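Local coordinates for protein amidase (Bacillus anthracis, PDB 5EWQ) that probably hydrolyses the amide bond of monocarboxylic acid amides, releasing ammonia, as a member of the amidase signature family, at residues 124-128 against 150-154; 90-94 against 129-133; 174-180 against 403-408. All blocks are in the same frame, centred on the assembly; numbering follows the deposited sequence.

Interaction 1: residues 124-128 against 150-154; sequences NVQTA and TIVKQ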
loop_
_atom_site.group_PDB
_atom_site.type_symbol
_atom_site.label_atom_id
_atom_site.label_comp_id
_atom_site.label_asym_id
_atom_site.label_seq_id
_atom_site.Cartn_x
_atom_site.Cartn_y
_atom_site.Cartn_z
ATOM N N ASN A 124 -2.880 5.373 -8.535
ATOM C CA ASN A 124 -3.333 4.557 -9.656
ATOM C C ASN A 124 -4.729 3.982 -9.430
ATOM O O ASN A 124 -5.141 3.049 -10.118
ATOM C CB ASN A 124 -2.337 3.426 -9.927
ATOM C CG ASN A 124 -2.199 2.473 -8.756
ATOM O OD1 ASN A 124 -2.680 2.744 -7.656
ATOM N ND2 ASN A 124 -1.526 1.350 -8.984
ATOM N N VAL A 125 -5.453 4.545 -8.467
ATOM C CA VAL A 125 -6.802 4.085 -8.146
ATOM C C VAL A 125 -7.846 5.112 -8.582
ATOM O O VAL A 125 -7.743 6.293 -8.250
ATOM C CB VAL A 125 -6.953 3.805 -6.641
ATOM C CG1 VAL A 125 -8.346 3.279 -6.334
ATOM C CG2 VAL A 125 -5.895 2.816 -6.179
ATOM N N GLN A 126 -8.853 4.653 -9.319
ATOM C CA GLN A 126 -9.831 5.549 -9.935
ATOM C C GLN A 126 -10.832 6.148 -8.952
ATOM O O GLN A 126 -11.357 5.458 -8.078
ATOM C CB GLN A 126 -10.594 4.818 -11.042
ATOM C CG GLN A 126 -9.762 4.498 -12.272
ATOM C CD GLN A 126 -10.548 3.746 -13.327
ATOM O OE1 GLN A 126 -9.988 3.263 -14.309
ATOM N NE2 GLN A 126 -11.857 3.644 -13.128
ATOM N N THR A 127 -11.082 7.444 -9.108
ATOM C CA THR A 127 -12.161 8.129 -8.406
ATOM C C THR A 127 -12.964 8.943 -9.418
ATOM O O THR A 127 -12.415 9.417 -10.415
ATOM C CB THR A 127 -11.641 9.050 -7.287
ATOM O OG1 THR A 127 -10.718 9.999 -7.833
ATOM C CG2 THR A 127 -10.951 8.237 -6.201
ATOM N N ALA A 128 -14.258 9.106 -9.166
ATOM C CA ALA A 128 -15.146 9.736 -10.140
ATOM C C ALA A 128 -15.285 11.244 -9.941
ATOM O O ALA A 128 -15.535 11.714 -8.831
ATOM C CB ALA A 128 -16.519 9.080 -10.095
ATOM N N THR A 150 -13.833 -0.274 -7.687
ATOM C CA THR A 150 -14.787 -1.050 -6.902
ATOM C C THR A 150 -14.460 -1.001 -5.414
ATOM O O THR A 150 -15.360 -0.989 -4.575
ATOM C CB THR A 150 -14.838 -2.515 -7.362
ATOM O OG1 THR A 150 -13.526 -3.087 -7.294
ATOM C CG2 THR A 150 -15.347 -2.598 -8.790
ATOM N N ILE A 151 -13.172 -0.959 -5.091
ATOM C CA ILE A 151 -12.741 -0.871 -3.701
ATOM C C ILE A 151 -13.097 0.490 -3.109
ATOM O O ILE A 151 -13.341 0.608 -1.911
ATOM C CB ILE A 151 -11.226 -1.119 -3.559
ATOM C CG1 ILE A 151 -10.430 -0.127 -4.409
ATOM C CG2 ILE A 151 -10.884 -2.543 -3.960
ATOM C CD1 ILE A 151 -8.930 -0.293 -4.300
ATOM N N VAL A 152 -13.136 1.514 -3.957
ATOM C CA VAL A 152 -13.530 2.850 -3.529
ATOM C C VAL A 152 -15.045 2.918 -3.374
ATOM O O VAL A 152 -15.562 3.521 -2.430
ATOM C CB VAL A 152 -13.058 3.928 -4.526
ATOM C CG1 VAL A 152 -13.591 5.297 -4.132
ATOM C CG2 VAL A 152 -11.541 3.944 -4.604
ATOM N N LYS A 153 -15.751 2.283 -4.305
ATOM C CA LYS A 153 -17.206 2.234 -4.269
ATOM C C LYS A 153 -17.691 1.474 -3.037
ATOM O O LYS A 153 -18.666 1.871 -2.398
ATOM C CB LYS A 153 -17.750 1.586 -5.543
ATOM C CG LYS A 153 -19.268 1.562 -5.634
ATOM C CD LYS A 153 -19.733 0.947 -6.944
ATOM N N GLN A 154 -17.002 0.389 -2.704
ATOM C CA GLN A 154 -17.354 -0.413 -1.538
ATOM C C GLN A 154 -16.955 0.284 -0.239
ATOM O O GLN A 154 -17.558 0.052 0.809
ATOM C CB GLN A 154 -16.699 -1.794 -1.617
ATOM C CG GLN A 154 -17.270 -2.694 -2.704
ATOM C CD GLN A 154 -16.562 -4.034 -2.781
ATOM O OE1 GLN A 154 -15.642 -4.308 -2.010
ATOM N NE2 GLN A 154 -16.990 -4.877 -3.716
#
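Val125 and Val152 meet methyl to methyl: CG1 of Val125 lies 3.7 Å from CG2 of Val152, and this pair forms the middle of the contact. The two isopropyl groups approach at a slant, each putting forward a single branch. On Val125 the touching branch is the one trans to the backbone nitrogen (chi1 -178°), which carries it out of the extended loop toward the helix. Val152 uses its other branch, CG2, the methyl trans to its own carbonyl carbon. That same CG2 also rests 3.8 Å from the backbone O of Gln126, so one methyl sits in the angle between a side chain and the next peptide group. Ile151 comes in from beside them. Its CA-CB bond does not aim at the loop, but the chain beyond CG1 is extended and brings CD1 to 4.2 Å from Val125 CG1, the two side chains running nearly perpendicular. Farther along, CG2 of Thr127 stands 4.5 Å from Val152 CG1. The polar groups of the loop look to other partners. OG1 of Thr127 and the carbonyl O of Val125 both bond to the ammonium group of Lys165. The amide of Gln126 is held at both ends, OE1 by the hydroxyl of Tyr374 and NE2 by the carbonyl of Gln147, so its plane should have little freedom to turn. What faces the helix is therefore a small aliphatic patch, buried and without polar bonding between the two segments. Strand 118-122, this loop, helix 150-155 and strand 161-166 follow one another, and the two strands lie parallel and adjacent in the sheet: a beta-alpha-beta crossover, in which the loop leaving the first strand packs against the opening turn of the connecting helix.

Interaction 2: residues 90-94 against 129-133; sequences EINPN and KVMPT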
loop_
_atom_site.group_PDB
_atom_site.type_symbol
_atom_site.label_atom_id
_atom_site.label_comp_id
_atom_site.label_asym_id
_atom_site.label_seq_id
_atom_site.Cartn_x
_atom_site.Cartn_y
_atom_site.Cartn_z
ATOM N N GLU A 90 -2.886 14.034 -4.723
ATOM C CA GLU A 90 -4.181 14.679 -4.878
ATOM C C GLU A 90 -4.907 14.844 -3.549
ATOM O O GLU A 90 -4.723 14.052 -2.625
ATOM C CB GLU A 90 -5.054 13.882 -5.849
ATOM C CG GLU A 90 -5.886 14.744 -6.776
ATOM C CD GLU A 90 -5.045 15.428 -7.837
ATOM O OE1 GLU A 90 -5.387 16.566 -8.226
ATOM O OE2 GLU A 90 -4.046 14.826 -8.284
ATOM N N ILE A 91 -5.732 15.881 -3.462
ATOM C CA ILE A 91 -6.565 16.118 -2.289
ATOM C C ILE A 91 -8.008 16.352 -2.713
ATOM O O ILE A 91 -8.277 17.173 -3.587
ATOM C CB ILE A 91 -6.071 17.328 -1.468
ATOM C CG1 ILE A 91 -4.767 16.988 -0.747
ATOM C CG2 ILE A 91 -7.124 17.760 -0.458
ATOM C CD1 ILE A 91 -4.919 15.924 0.318
ATOM N N ASN A 92 -8.931 15.616 -2.102
ATOM C CA ASN A 92 -10.353 15.794 -2.363
ATOM C C ASN A 92 -10.808 17.188 -1.943
ATOM O O ASN A 92 -10.743 17.535 -0.764
ATOM C CB ASN A 92 -11.166 14.723 -1.629
ATOM C CG ASN A 92 -12.606 14.639 -2.110
ATOM O OD1 ASN A 92 -13.157 15.597 -2.654
ATOM N ND2 ASN A 92 -13.227 13.482 -1.906
ATOM N N PRO A 93 -11.265 17.997 -2.910
ATOM C CA PRO A 93 -11.779 19.336 -2.601
ATOM C C PRO A 93 -13.103 19.274 -1.847
ATOM O O PRO A 93 -13.493 20.246 -1.203
ATOM C CB PRO A 93 -11.962 19.968 -3.983
ATOM C CG PRO A 93 -12.172 18.812 -4.895
ATOM C CD PRO A 93 -11.308 17.712 -4.354
ATOM N N ASN A 94 -13.779 18.134 -1.933
ATOM C CA ASN A 94 -15.045 17.934 -1.241
ATOM C C ASN A 94 -14.872 17.115 0.034
ATOM O O ASN A 94 -15.844 16.593 0.577
ATOM C CB ASN A 94 -16.055 17.246 -2.162
ATOM C CG ASN A 94 -16.292 18.016 -3.447
ATOM O OD1 ASN A 94 -16.237 19.245 -3.468
ATOM N ND2 ASN A 94 -16.555 17.292 -4.529
ATOM N N LYS A 129 -15.097 11.985 -11.031
ATOM C CA LYS A 129 -15.399 13.418 -11.106
ATOM C C LYS A 129 -14.597 14.315 -10.159
ATOM O O LYS A 129 -14.709 15.538 -10.227
ATOM C CB LYS A 129 -16.895 13.644 -10.857
ATOM N N VAL A 130 -13.785 13.722 -9.290
ATOM C CA VAL A 130 -13.110 14.496 -8.254
ATOM C C VAL A 130 -11.589 14.502 -8.400
ATOM O O VAL A 130 -10.989 15.545 -8.661
ATOM C CB VAL A 130 -13.470 13.972 -6.851
ATOM C CG1 VAL A 130 -12.727 14.754 -5.787
ATOM C CG2 VAL A 130 -14.970 14.061 -6.623
HETATM N N MSE A 131 -10.968 13.340 -8.228
HETATM C CA MSE A 131 -9.511 13.254 -8.228
HETATM C C MSE A 131 -8.967 12.461 -9.413
HETATM O O MSE A 131 -9.412 11.344 -9.679
HETATM C CB MSE A 131 -9.021 12.633 -6.921
HETATM C CG MSE A 131 -9.247 13.505 -5.700
HETATM SE SE MSE A 131 -9.385 12.454 -4.066
HETATM C CE MSE A 131 -11.047 11.510 -4.466
ATOM N N PRO A 132 -7.997 13.049 -10.130
ATOM C CA PRO A 132 -7.332 12.421 -11.276
ATOM C C PRO A 132 -6.611 11.124 -10.924
ATOM O O PRO A 132 -6.031 11.008 -9.845
ATOM C CB PRO A 132 -6.325 13.486 -11.722
ATOM C CG PRO A 132 -6.905 14.768 -11.255
ATOM C CD PRO A 132 -7.577 14.450 -9.955
ATOM N N THR A 133 -6.658 10.159 -11.836
ATOM C CA THR A 133 -5.931 8.908 -11.682
ATOM C C THR A 133 -4.807 8.877 -12.704
ATOM O O THR A 133 -5.057 8.888 -13.908
ATOM C CB THR A 133 -6.846 7.687 -11.868
ATOM O OG1 THR A 133 -8.028 7.854 -11.076
ATOM C CG2 THR A 133 -6.131 6.413 -11.449
#
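The carboxylate of Glu90 and the amide of Asn92 each present a face to the loop 129-133. Over the carboxylate lies the Pro132 ring, whose CD is 3.4 Å from Glu90 CD and almost straight above it; the two side chains meet nearly at right angles. OE2 forms a salt bridge with Arg21, so the proline covers the flat of a charge that is already paired. On one face of the Asn92 amide sit two methyls: Val130 CG1, displaced toward the oxygen and 3.3 Å from OD1, and CE of Met131 (a selenomethionine), 3.9 Å from ND2. OD1 also accepts the backbone N of Asn94 at 2.7 Å, an Asx turn whose donor stands 38° out of the carbonyl plane, on the side away from Val130. ND2 gives a hydrogen bond to the carbonyl of Val162, so both ends of the amide fix its rotation. With CG trans to the backbone N (chi1 -166°), the amide swings over the loop where these methyls can reach it. Met131 then threads between the two polar residues: its CG lies 3.7 Å from Glu90 CG, the chains running in opposite senses, and its SE is 3.8 Å from Asn92 CB. Val130 CG1 also touches Pro93 CD at 3.6 Å. Strand 88-91 is an outermost strand of the large sheet, pairing through Glu90 and Asn92 with strand 161-166; Ile91 turns from the loop to helices 20-28 and 64-79, while Asn94 stands right before helix 95-104.

Interaction 3: residues 174-180 against 403-408; sequences YLSFTMP and YGQTLI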
loop_
_atom_site.group_PDB
_atom_site.type_symbol
_atom_site.label_atom_id
_atom_site.label_comp_id
_atom_site.label_asym_id
_atom_site.label_seq_id
_atom_site.Cartn_x
_atom_site.Cartn_y
_atom_site.Cartn_z
ATOM N N TYR A 174 7.815 0.830 -12.840
ATOM C CA TYR A 174 8.100 0.159 -14.101
ATOM C C TYR A 174 8.315 1.182 -15.209
ATOM O O TYR A 174 7.571 1.220 -16.188
ATOM C CB TYR A 174 6.970 -0.802 -14.475
ATOM C CG TYR A 174 7.397 -1.890 -15.435
ATOM C CD1 TYR A 174 8.143 -2.975 -14.990
ATOM C CD2 TYR A 174 7.057 -1.836 -16.780
ATOM C CE1 TYR A 174 8.540 -3.974 -15.858
ATOM C CE2 TYR A 174 7.450 -2.833 -17.657
ATOM C CZ TYR A 174 8.191 -3.897 -17.189
ATOM O OH TYR A 174 8.586 -4.892 -18.052
ATOM N N LEU A 175 9.341 2.010 -15.043
ATOM C CA LEU A 175 9.664 3.038 -16.021
ATOM C C LEU A 175 11.109 2.892 -16.490
ATOM O O LEU A 175 11.375 2.799 -17.687
ATOM C CB LEU A 175 9.425 4.428 -15.429
ATOM C CG LEU A 175 9.446 5.599 -16.410
ATOM C CD1 LEU A 175 8.498 5.331 -17.564
ATOM C CD2 LEU A 175 9.078 6.895 -15.704
ATOM N N SER A 176 12.038 2.865 -15.539
ATOM C CA SER A 176 13.449 2.653 -15.849
ATOM C C SER A 176 14.183 2.044 -14.660
ATOM O O SER A 176 13.690 2.074 -13.531
ATOM C CB SER A 176 14.119 3.964 -16.261
ATOM O OG SER A 176 14.354 4.791 -15.135
ATOM N N PHE A 177 15.366 1.498 -14.919
ATOM C CA PHE A 177 16.152 0.833 -13.886
ATOM C C PHE A 177 16.859 1.833 -12.975
ATOM O O PHE A 177 17.299 1.483 -11.880
ATOM C CB PHE A 177 17.186 -0.102 -14.519
ATOM C CG PHE A 177 16.601 -1.107 -15.472
ATOM C CD1 PHE A 177 16.119 -2.320 -15.011
ATOM C CD2 PHE A 177 16.548 -0.844 -16.832
ATOM C CE1 PHE A 177 15.586 -3.250 -15.886
ATOM C CE2 PHE A 177 16.016 -1.770 -17.713
ATOM C CZ PHE A 177 15.536 -2.974 -17.239
ATOM N N THR A 178 16.965 3.077 -13.431
ATOM C CA THR A 178 17.725 4.094 -12.711
ATOM C C THR A 178 16.841 5.007 -11.870
ATOM O O THR A 178 17.340 5.821 -11.094
ATOM C CB THR A 178 18.543 4.968 -13.678
ATOM O OG1 THR A 178 17.658 5.652 -14.573
ATOM C CG2 THR A 178 19.512 4.113 -14.481
HETATM N N MSE A 179 15.528 4.874 -12.030
HETATM C CA MSE A 179 14.585 5.720 -11.307
HETATM C C MSE A 179 14.516 5.338 -9.832
HETATM O O MSE A 179 14.277 4.178 -9.499
HETATM C CB MSE A 179 13.193 5.631 -11.934
HETATM C CG MSE A 179 12.194 6.624 -11.361
HETATM SE SE MSE A 179 10.375 6.314 -11.987
HETATM C CE MSE A 179 10.038 4.630 -11.064
ATOM N N PRO A 180 14.725 6.321 -8.944
ATOM C CA PRO A 180 14.636 6.094 -7.499
ATOM C C PRO A 180 13.210 5.779 -7.064
ATOM O O PRO A 180 12.260 6.298 -7.650
ATOM C CB PRO A 180 15.109 7.424 -6.904
ATOM C CG PRO A 180 14.812 8.431 -7.961
ATOM C CD PRO A 180 15.049 7.722 -9.262
ATOM N N TYR A 403 14.459 10.187 -15.451
ATOM C CA TYR A 403 15.301 9.001 -15.346
ATOM C C TYR A 403 15.058 8.037 -16.504
ATOM O O TYR A 403 15.454 6.875 -16.447
ATOM C CB TYR A 403 15.060 8.299 -14.007
ATOM C CG TYR A 403 15.259 9.202 -12.811
ATOM C CD1 TYR A 403 16.522 9.402 -12.268
ATOM C CD2 TYR A 403 14.186 9.864 -12.229
ATOM C CE1 TYR A 403 16.710 10.231 -11.176
ATOM C CE2 TYR A 403 14.364 10.695 -11.136
ATOM C CZ TYR A 403 15.628 10.875 -10.615
ATOM O OH TYR A 403 15.811 11.698 -9.529
ATOM N N GLY A 404 14.405 8.528 -17.553
ATOM C CA GLY A 404 14.187 7.738 -18.752
ATOM C C GLY A 404 12.922 6.900 -18.724
ATOM O O GLY A 404 12.124 6.991 -17.792
ATOM N N GLN A 405 12.746 6.079 -19.755
ATOM C CA GLN A 405 11.572 5.219 -19.872
ATOM C C GLN A 405 11.919 3.910 -20.577
ATOM O O GLN A 405 11.164 3.428 -21.421
ATOM C CB GLN A 405 10.451 5.944 -20.620
ATOM C CG GLN A 405 10.872 6.532 -21.958
ATOM C CD GLN A 405 9.716 7.161 -22.712
ATOM O OE1 GLN A 405 8.573 7.131 -22.257
ATOM N NE2 GLN A 405 10.009 7.733 -23.872
ATOM N N THR A 406 13.062 3.338 -20.213
ATOM C CA THR A 406 13.576 2.133 -20.859
ATOM C C THR A 406 12.637 0.934 -20.715
ATOM O O THR A 406 12.492 0.136 -21.642
ATOM C CB THR A 406 14.958 1.749 -20.292
ATOM O OG1 THR A 406 15.818 2.896 -20.302
ATOM C CG2 THR A 406 15.591 0.638 -21.118
ATOM N N LEU A 407 11.999 0.815 -19.555
ATOM C CA LEU A 407 11.152 -0.340 -19.266
ATOM C C LEU A 407 9.879 -0.376 -20.110
ATOM O O LEU A 407 9.513 -1.426 -20.640
ATOM C CB LEU A 407 10.789 -0.371 -17.780
ATOM C CG LEU A 407 11.862 -0.968 -16.868
ATOM C CD1 LEU A 407 11.498 -0.777 -15.405
ATOM C CD2 LEU A 407 12.051 -2.441 -17.185
ATOM N N ILE A 408 9.207 0.763 -20.237
ATOM C CA ILE A 408 7.975 0.820 -21.018
ATOM C C ILE A 408 8.288 0.807 -22.511
ATOM O O ILE A 408 7.431 0.476 -23.330
ATOM C CB ILE A 408 7.130 2.064 -20.675
ATOM C CG1 ILE A 408 7.819 3.343 -21.149
ATOM C CG2 ILE A 408 6.852 2.124 -19.184
ATOM C CD1 ILE A 408 7.012 4.594 -20.886
#
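Ser176 OG donates to the backbone O of Tyr403 across 2.7 Å, and in turn receives a weak bond from Met179 N at 3.3 Å. The hydroxyl reaches the carbonyl from above its plane, 50° out of it; it is placed there because OG sits between the backbone N and C (chi1 75°). A second bond ties the backbones: Leu407 N, in the first turn of helix 406-412, donates its N-H to Leu175 O at 2.8 Å, and Gln405 CA adds a CA-H...O contact to the same oxygen.

Beyond these bonds, aromatic faces carry the contact. Pro180 CD stands over the middle of the Tyr403 ring, 3.4 Å from its centroid, a CH-pi contact; Tyr183 meets that ring edge to face. Leu407 wedges between two other rings, with CB over the Tyr174 face, 4.2 Å from the centroid, CG over one face of Phe177, offset toward the rim, and CD2 3.5 Å from Phe177 CZ. Alongside, Leu175 CD1 and Ile408 CD1 pack at 3.7 Å, their side chains pointing the same way. Gly404 has a positive phi of 88°, at which a CB would collide with the preceding carbonyl O. Gln405 sends its amide to Asn393 and Ile390. The whole is a loop docked on a helix N-terminus: the chain leaving helix 170-173 packs on the N-cap residue, Gln405, and the first turn of helix 406-412.

In the fold
Interactions 1 and 2 are neighbours, their centres 11 Å apart, and share one continuous run of chain: 124-128 packs on helix 150-155 while 129-133 turns to the end of strand 88-91. Their segments alternate in sequence, and a probable hydrogen bond from Thr133 OG1 to Val125 O, 3.2 Å long, joins them. Lys165, on strand 161-166, bonds to carbonyls in both, so the loop is fastened to that strand as well. Interaction 3 follows in sequence, about 27 Å from interactions 1 and 2 between centres, and joins chain more than 220 residues apart. The first two shape one flank of the mixed sheet; the third joins the loop after helix 170-173 to the start of helix 406-412.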